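Local atomic coordinates of glutathione S-transferase domain (Xanthobacter autotrophicus, PDB entry 4HZ2), a protein that binds glutathione and probably acts as a glutathione transferase. Residues R24-N29 / E49-S54; W35-I40 / N89-H94; Y186-E191 / N217-L222. All coordinates share one frame; numbering follows the deposited sequence.

Contact 1 (R24-N29 / E49-S54); sequences RIYGMN and EWVETS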
# COMPACT_ATOMS: atom_id res chain seq x y z
N ARG B 24 -10.20 12.44 17.62
CA ARG B 24 -11.14 11.31 17.51
C ARG B 24 -10.59 10.25 16.57
O ARG B 24 -9.99 10.59 15.56
CB ARG B 24 -12.51 11.77 16.97
CG ARG B 24 -13.49 12.29 18.01
CD ARG B 24 -14.71 12.94 17.38
NE ARG B 24 -14.48 14.36 17.11
CZ ARG B 24 -14.65 14.94 15.93
NH1 ARG B 24 -15.09 14.23 14.89
NH2 ARG B 24 -14.40 16.23 15.77
N ILE B 25 -10.75 8.98 16.91
CA ILE B 25 -10.49 7.91 15.93
C ILE B 25 -11.84 7.28 15.56
O ILE B 25 -12.56 6.77 16.44
CB ILE B 25 -9.59 6.77 16.45
CG1 ILE B 25 -8.27 7.29 17.00
CG2 ILE B 25 -9.32 5.72 15.35
CD1 ILE B 25 -7.37 6.17 17.54
N TYR B 26 -12.18 7.32 14.28
CA TYR B 26 -13.31 6.53 13.77
C TYR B 26 -12.77 5.17 13.40
O TYR B 26 -11.87 5.07 12.56
CB TYR B 26 -13.92 7.20 12.54
CG TYR B 26 -14.59 8.51 12.88
CD1 TYR B 26 -13.84 9.67 13.11
CD2 TYR B 26 -15.97 8.58 12.99
CE1 TYR B 26 -14.46 10.86 13.45
CE2 TYR B 26 -16.60 9.76 13.33
CZ TYR B 26 -15.84 10.89 13.55
OH TYR B 26 -16.50 12.04 13.88
N GLY B 27 -13.30 4.12 14.04
CA GLY B 27 -12.80 2.78 13.81
C GLY B 27 -13.77 1.68 14.18
O GLY B 27 -14.86 1.94 14.70
N MET B 28 -13.37 0.44 13.90
CA MET B 28 -14.16 -0.74 14.20
C MET B 28 -13.37 -1.56 15.21
O MET B 28 -12.21 -1.88 14.98
CB MET B 28 -14.36 -1.56 12.92
CG MET B 28 -15.20 -0.88 11.87
SD MET B 28 -15.17 -1.82 10.33
CE MET B 28 -16.02 -0.68 9.24
N ASN B 29 -14.00 -1.88 16.33
CA ASN B 29 -13.38 -2.70 17.37
C ASN B 29 -13.01 -4.06 16.76
O ASN B 29 -13.86 -4.71 16.16
CB ASN B 29 -14.39 -2.90 18.50
CG ASN B 29 -13.77 -3.48 19.75
OD1 ASN B 29 -12.55 -3.60 19.85
ND2 ASN B 29 -14.60 -3.84 20.72
N GLU B 49 -10.55 10.24 21.53
CA GLU B 49 -11.85 9.63 21.74
C GLU B 49 -12.10 8.63 20.61
O GLU B 49 -11.90 8.94 19.44
CB GLU B 49 -12.93 10.72 21.73
CG GLU B 49 -14.34 10.23 21.49
CD GLU B 49 -15.36 11.37 21.45
OE1 GLU B 49 -15.00 12.51 21.85
OE2 GLU B 49 -16.52 11.13 21.03
N TRP B 50 -12.56 7.43 20.97
CA TRP B 50 -12.93 6.42 20.00
C TRP B 50 -14.40 6.55 19.59
O TRP B 50 -15.29 6.69 20.45
CB TRP B 50 -12.70 5.04 20.62
CG TRP B 50 -13.03 3.89 19.72
CD1 TRP B 50 -14.22 3.24 19.62
CD2 TRP B 50 -12.13 3.24 18.82
NE1 TRP B 50 -14.13 2.23 18.70
CE2 TRP B 50 -12.86 2.20 18.19
CE3 TRP B 50 -10.79 3.43 18.47
CZ2 TRP B 50 -12.29 1.36 17.24
CZ3 TRP B 50 -10.22 2.57 17.52
CH2 TRP B 50 -10.97 1.56 16.92
N VAL B 51 -14.64 6.50 18.27
CA VAL B 51 -15.98 6.53 17.70
C VAL B 51 -16.20 5.24 16.92
O VAL B 51 -15.67 5.06 15.80
CB VAL B 51 -16.17 7.73 16.76
CG1 VAL B 51 -17.62 7.80 16.28
CG2 VAL B 51 -15.76 9.02 17.45
N GLU B 52 -16.95 4.32 17.51
CA GLU B 52 -17.25 3.04 16.87
C GLU B 52 -18.08 3.30 15.62
O GLU B 52 -19.17 3.92 15.68
CB GLU B 52 -17.99 2.10 17.84
CG GLU B 52 -18.24 0.72 17.26
CD GLU B 52 -16.96 -0.10 17.12
OE1 GLU B 52 -16.01 0.11 17.91
OE2 GLU B 52 -16.91 -0.96 16.21
N THR B 53 -17.57 2.87 14.47
CA THR B 53 -18.15 3.19 13.17
C THR B 53 -18.51 1.90 12.47
O THR B 53 -17.68 1.01 12.37
CB THR B 53 -17.13 3.99 12.32
OG1 THR B 53 -16.81 5.21 13.00
CG2 THR B 53 -17.70 4.35 10.95
N SER B 54 -19.76 1.79 12.03
CA SER B 54 -20.20 0.57 11.35
C SER B 54 -19.83 0.54 9.85
O SER B 54 -19.43 1.56 9.27
CB SER B 54 -21.71 0.36 11.54
OG SER B 54 -22.46 1.42 10.96
O HOH W 1 -16.52 -4.00 15.73
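Trp-50 slides the six-membered part of its indole under the backbone of Gly-27, where CZ2 comes within 3.4 Å of Gly-27 C, while its CZ3 meets Ile-25 CG2 at 3.9 Å. With CG anti to the backbone N (chi1 -179°), the indole reaches across to the neighbouring strand, into space that a side chain at Gly-27 would need. Trp-50 NE1 gives a straight bond of 2.9 Å, in the plane of the indole, to Glu-52 OE1, met on the anti side and out of the carboxylate plane. Glu-52 OE2 receives Asn-29 N through its syn lone pair (3.1 Å, N-H...O 164°), and water 1 joins OE2 to Asn-29 O. Strands 24-27 and 49-52 run parallel, 25° apart, in the beta-alpha-beta unit, with helix 32-43 as crossover, that opens the thioredoxin-like N-terminal domain; four backbone bonds, from Ile-25 N to Glu-49 O through Thr-53 N to Gly-27 O, fix the register. On the Tyr-26 face, Val-51 CB lies over the ring in a CH-pi contact 4.2 Å from the centroid, and helix 63-68 also packs on Tyr-26. Met-28 CG approaches Thr-53 O at 3.2 Å, and Met-28, part of the glutathione pocket, touches the bound ligand.

Contact 2 (W35-I40 / N89-H94); sequences WKAAQI and NAILLH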
# COMPACT_ATOMS: atom_id res chain seq x y z
N TRP B 35 -6.39 -0.66 14.98
CA TRP B 35 -5.40 -0.85 16.03
C TRP B 35 -4.11 -0.04 15.74
O TRP B 35 -3.51 0.52 16.67
CB TRP B 35 -5.10 -2.36 16.24
CG TRP B 35 -3.98 -2.64 17.18
CD1 TRP B 35 -4.07 -2.92 18.53
CD2 TRP B 35 -2.58 -2.70 16.84
NE1 TRP B 35 -2.80 -3.12 19.05
CE2 TRP B 35 -1.88 -3.00 18.03
CE3 TRP B 35 -1.86 -2.51 15.65
CZ2 TRP B 35 -0.49 -3.13 18.06
CZ3 TRP B 35 -0.47 -2.63 15.69
CH2 TRP B 35 0.20 -2.95 16.88
N LYS B 36 -3.66 -0.01 14.47
CA LYS B 36 -2.43 0.73 14.13
C LYS B 36 -2.56 2.18 14.60
O LYS B 36 -1.62 2.75 15.18
CB LYS B 36 -2.15 0.77 12.62
CG LYS B 36 -1.84 -0.61 12.01
CD LYS B 36 -1.91 -0.54 10.50
CE LYS B 36 -1.74 -1.87 9.79
NZ LYS B 36 -1.90 -1.70 8.31
N ALA B 37 -3.72 2.77 14.30
CA ALA B 37 -3.93 4.18 14.61
C ALA B 37 -3.96 4.38 16.13
O ALA B 37 -3.26 5.27 16.66
CB ALA B 37 -5.23 4.73 13.98
N ALA B 38 -4.76 3.59 16.85
CA ALA B 38 -4.82 3.73 18.30
C ALA B 38 -3.44 3.49 18.93
O ALA B 38 -3.02 4.22 19.86
CB ALA B 38 -5.86 2.79 18.91
N GLN B 39 -2.74 2.47 18.45
CA GLN B 39 -1.47 2.12 19.04
C GLN B 39 -0.42 3.21 18.87
O GLN B 39 0.32 3.52 19.82
CB GLN B 39 -0.96 0.81 18.43
CG GLN B 39 0.33 0.28 19.04
CD GLN B 39 0.15 -0.14 20.49
OE1 GLN B 39 -0.26 -1.30 20.81
NE2 GLN B 39 0.43 0.77 21.40
N ILE B 40 -0.31 3.80 17.67
CA ILE B 40 0.70 4.86 17.51
C ILE B 40 0.30 6.14 18.27
O ILE B 40 1.16 6.84 18.79
CB ILE B 40 0.99 5.18 16.02
CG1 ILE B 40 2.28 5.97 15.89
CG2 ILE B 40 -0.20 5.87 15.36
CD1 ILE B 40 3.51 5.20 16.35
N ASN B 89 -1.53 3.22 7.39
CA ASN B 89 -0.08 3.32 7.34
C ASN B 89 0.40 4.78 7.19
O ASN B 89 1.52 5.14 7.64
CB ASN B 89 0.50 2.42 6.25
CG ASN B 89 0.43 0.92 6.60
OD1 ASN B 89 -0.02 0.53 7.67
ND2 ASN B 89 0.91 0.09 5.68
N ALA B 90 -0.44 5.62 6.57
CA ALA B 90 -0.17 7.09 6.54
C ALA B 90 -0.35 7.67 7.93
O ALA B 90 0.40 8.56 8.33
CB ALA B 90 -1.11 7.79 5.55
N ILE B 91 -1.31 7.15 8.70
CA ILE B 91 -1.49 7.60 10.10
C ILE B 91 -0.26 7.20 10.95
O ILE B 91 0.24 7.97 11.78
CB ILE B 91 -2.79 7.04 10.69
CG1 ILE B 91 -3.98 7.71 10.00
CG2 ILE B 91 -2.86 7.25 12.21
CD1 ILE B 91 -5.29 6.97 10.12
N LEU B 92 0.28 6.00 10.71
CA LEU B 92 1.50 5.62 11.41
C LEU B 92 2.64 6.57 11.07
O LEU B 92 3.35 7.01 11.96
CB LEU B 92 1.95 4.20 11.00
CG LEU B 92 1.19 2.97 11.55
CD1 LEU B 92 1.61 1.64 10.89
CD2 LEU B 92 1.24 2.91 13.10
N LEU B 93 2.81 6.88 9.79
CA LEU B 93 3.86 7.81 9.36
C LEU B 93 3.65 9.20 9.92
O LEU B 93 4.61 9.90 10.20
CB LEU B 93 3.94 7.86 7.83
CG LEU B 93 4.58 6.63 7.16
CD1 LEU B 93 4.17 6.61 5.68
CD2 LEU B 93 6.10 6.73 7.31
N HIS B 94 2.40 9.61 10.08
CA HIS B 94 2.16 11.00 10.46
C HIS B 94 2.55 11.24 11.92
O HIS B 94 3.23 12.25 12.26
CB HIS B 94 0.66 11.32 10.28
CG HIS B 94 0.31 12.71 10.68
ND1 HIS B 94 0.45 13.78 9.82
CD2 HIS B 94 -0.15 13.22 11.86
CE1 HIS B 94 0.06 14.89 10.44
NE2 HIS B 94 -0.28 14.58 11.68
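Helices 35-40 and 89-94 run nearly parallel, their axes 8.8 Å apart at closest approach and 11° from alignment, with the CA atoms of Ala-37 and Ile-91 6.2 Å apart. They belong to helices 32-43 and 88-96 of the thioredoxin-like glutathione-binding domain, and lie on the same side of its sheet, where Val-77 of strand 76-78 touches both Ala-37 and Ile-91. Leu-92 wedges its CD2 branch between two turns of the other helix, 3.7 Å from Ile-40 CB and 3.5 Å from Lys-36 O. The aliphatic part of Lys-36 crosses Leu-92 at about a right angle. Extended beyond CG, Lys-36 carries NZ to Asn-89 OD1, a 3.0 Å bond in which the donor is tilted 32° from the carbonyl plane. That buried ammonium also bonds Asn-33 and Ser-88, both glutathione-binding residues, and forms a salt bridge with Glu-119, whose other oxygen takes Asn-89 ND2. A methionine in place of the lysine would probably leave Glu-119 without its ammonium counter-charge and Asn-89 OD1 without this donor. Asn-89 also packs on Phe-117 of the second subunit. Beside Leu-92, Ala-37 CB meets Ile-91 CG2 at 3.9 Å.

Contact 3 (Y186-E191 / N217-L222); sequences YTHRAE and NLIPPL
His-188 turns the edge of its imidazole to the 217-222 loop, and NE2 accepts the backbone N-H of Ile-219 at 3.0 Å, nearly straight (166°) and only 8° out of the ring plane. His-188 ND1 donates to Phe-184 O while NE2 accepts, consistent with a neutral ring protonated on ND1. Around this bond the packing is tight: His-188 CE1 lies 3.7 Å from Ile-219 CG1, His-188 CD2 lies 3.8 Å from Leu-218 CD2, and Arg-189 CG covers one ring face. A His-188 chi1 of 84°, with CG between the backbone N and the carbonyl carbon, aims the ring at the loop. The arginine side is looser and water-mediated: Arg-189 CD comes within 3.3 Å of Ile-219 O, while Arg-189 NE makes no direct bond to that oxygen and is linked by water 2 to Pro-220 O. Salt bridges run from Arg-189 NH1 to Glu-191 OE1 (2.7 Å) and from NH2 to Glu-192, near the exposed Pro-221. In the helical C-terminal domain of the glutathione transferase fold, the type I turn Thr-187 to Ala-190, following glutathione-touching Tyr-186, thus joins loop 217-222 to the chain leaving helix 178-187; Val-207 of helix 201-211 touches His-188, and Arg-131 of helix 107-137 Arg-189.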
# COMPACT_ATOMS: atom_id res chain seq x y z
N TYR B 186 -2.05 -7.32 12.17
CA TYR B 186 -2.78 -8.56 11.88
C TYR B 186 -2.00 -9.83 12.18
O TYR B 186 -2.59 -10.86 12.49
CB TYR B 186 -3.28 -8.57 10.43
CG TYR B 186 -4.40 -7.57 10.24
CD1 TYR B 186 -5.70 -7.86 10.65
CD2 TYR B 186 -4.15 -6.35 9.66
CE1 TYR B 186 -6.74 -6.96 10.45
CE2 TYR B 186 -5.17 -5.43 9.47
CZ TYR B 186 -6.46 -5.74 9.88
OH TYR B 186 -7.47 -4.83 9.69
N THR B 187 -0.66 -9.77 12.08
CA THR B 187 0.12 -11.01 12.25
C THR B 187 -0.06 -11.56 13.65
O THR B 187 -0.10 -12.79 13.84
CB THR B 187 1.61 -10.83 11.91
OG1 THR B 187 1.73 -10.29 10.59
CG2 THR B 187 2.35 -12.18 11.92
N HIS B 188 -0.18 -10.68 14.66
CA HIS B 188 -0.31 -11.20 16.04
C HIS B 188 -1.61 -11.98 16.25
O HIS B 188 -1.71 -12.78 17.17
CB HIS B 188 -0.09 -10.13 17.13
CG HIS B 188 -1.29 -9.28 17.47
ND1 HIS B 188 -1.73 -8.25 16.65
CD2 HIS B 188 -2.06 -9.24 18.58
CE1 HIS B 188 -2.74 -7.63 17.24
NE2 HIS B 188 -2.97 -8.21 18.41
N ARG B 189 -2.57 -11.78 15.35
CA ARG B 189 -3.84 -12.47 15.44
C ARG B 189 -3.98 -13.47 14.27
O ARG B 189 -5.09 -13.83 13.87
CB ARG B 189 -5.01 -11.47 15.45
CG ARG B 189 -4.95 -10.45 16.60
CD ARG B 189 -4.84 -11.08 17.98
NE ARG B 189 -5.93 -12.03 18.18
CZ ARG B 189 -5.81 -13.26 18.69
NH1 ARG B 189 -4.65 -13.71 19.14
NH2 ARG B 189 -6.89 -14.04 18.78
N ALA B 190 -2.87 -13.93 13.73
CA ALA B 190 -2.89 -14.77 12.52
C ALA B 190 -3.65 -16.08 12.75
O ALA B 190 -4.18 -16.68 11.79
CB ALA B 190 -1.47 -15.04 12.06
N GLU B 191 -3.72 -16.56 13.99
CA GLU B 191 -4.47 -17.78 14.28
C GLU B 191 -5.94 -17.65 13.84
O GLU B 191 -6.58 -18.63 13.45
CB GLU B 191 -4.38 -18.15 15.77
CG GLU B 191 -5.16 -17.19 16.68
CD GLU B 191 -4.87 -17.39 18.15
OE1 GLU B 191 -4.40 -16.42 18.80
OE2 GLU B 191 -5.10 -18.50 18.67
N ASN B 217 -0.24 -3.08 23.19
CA ASN B 217 -1.42 -3.81 23.60
C ASN B 217 -1.91 -4.72 22.48
O ASN B 217 -1.83 -4.37 21.31
CB ASN B 217 -2.54 -2.82 23.94
CG ASN B 217 -2.01 -1.63 24.72
OD1 ASN B 217 -1.59 -1.80 25.88
ND2 ASN B 217 -2.01 -0.42 24.10
N LEU B 218 -2.43 -5.88 22.85
CA LEU B 218 -2.96 -6.84 21.90
C LEU B 218 -4.43 -6.62 21.60
O LEU B 218 -5.17 -6.07 22.44
CB LEU B 218 -2.77 -8.26 22.43
CG LEU B 218 -1.39 -8.61 23.00
CD1 LEU B 218 -1.33 -10.05 23.52
CD2 LEU B 218 -0.32 -8.40 21.91
N ILE B 219 -4.85 -7.02 20.41
CA ILE B 219 -6.28 -7.12 20.12
C ILE B 219 -6.80 -8.40 20.80
O ILE B 219 -6.30 -9.51 20.53
CB ILE B 219 -6.57 -7.16 18.59
CG1 ILE B 219 -5.95 -5.94 17.90
CG2 ILE B 219 -8.09 -7.25 18.33
CD1 ILE B 219 -6.05 -5.99 16.37
N PRO B 220 -7.81 -8.26 21.68
CA PRO B 220 -8.36 -9.49 22.28
C PRO B 220 -8.99 -10.40 21.19
O PRO B 220 -9.31 -9.92 20.09
CB PRO B 220 -9.43 -8.97 23.25
CG PRO B 220 -9.08 -7.50 23.48
CD PRO B 220 -8.51 -7.05 22.15
N PRO B 221 -9.18 -11.69 21.51
CA PRO B 221 -9.79 -12.59 20.52
C PRO B 221 -11.15 -12.07 20.05
O PRO B 221 -11.97 -11.63 20.86
CB PRO B 221 -9.94 -13.91 21.29
CG PRO B 221 -8.90 -13.84 22.36
CD PRO B 221 -8.86 -12.39 22.77
N LEU B 222 -11.40 -12.15 18.75
CA LEU B 222 -12.67 -11.66 18.18
C LEU B 222 -13.88 -12.28 18.86
O LEU B 222 -14.89 -11.60 19.07
CB LEU B 222 -12.72 -11.93 16.68
CG LEU B 222 -11.80 -11.06 15.82
CD1 LEU B 222 -12.04 -11.35 14.35
CD2 LEU B 222 -12.06 -9.58 16.14
O HOH W 2 -8.44 -10.68 17.59

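Overall arrangement
From the N terminus, strand 24-27 enters contact 1, the chain passes through helix 32-43, which supplies one side of contact 2, and strand 49-52 then closes contact 1 about 20 residues on. Contact 2 closes only at helix 88-96, after strands 76-78 and 84-86, so the two pairings cross along the chain; they meet where Ile-25 CD1 packs on Ala-38 CA (3.6 Å). Contact 3 follows in series, its loop of 25 residues containing helix 201-211 in the C-terminal helical region. The 217-222 segment returns to the N-terminal domain: the backbone O and N of Asn-217 probably hydrogen-bond Trp-35 NE1 and Gln-39 OE1 of helix 32-43, tying contact 3 to contact 2. Contacts 1 and 3 do not touch.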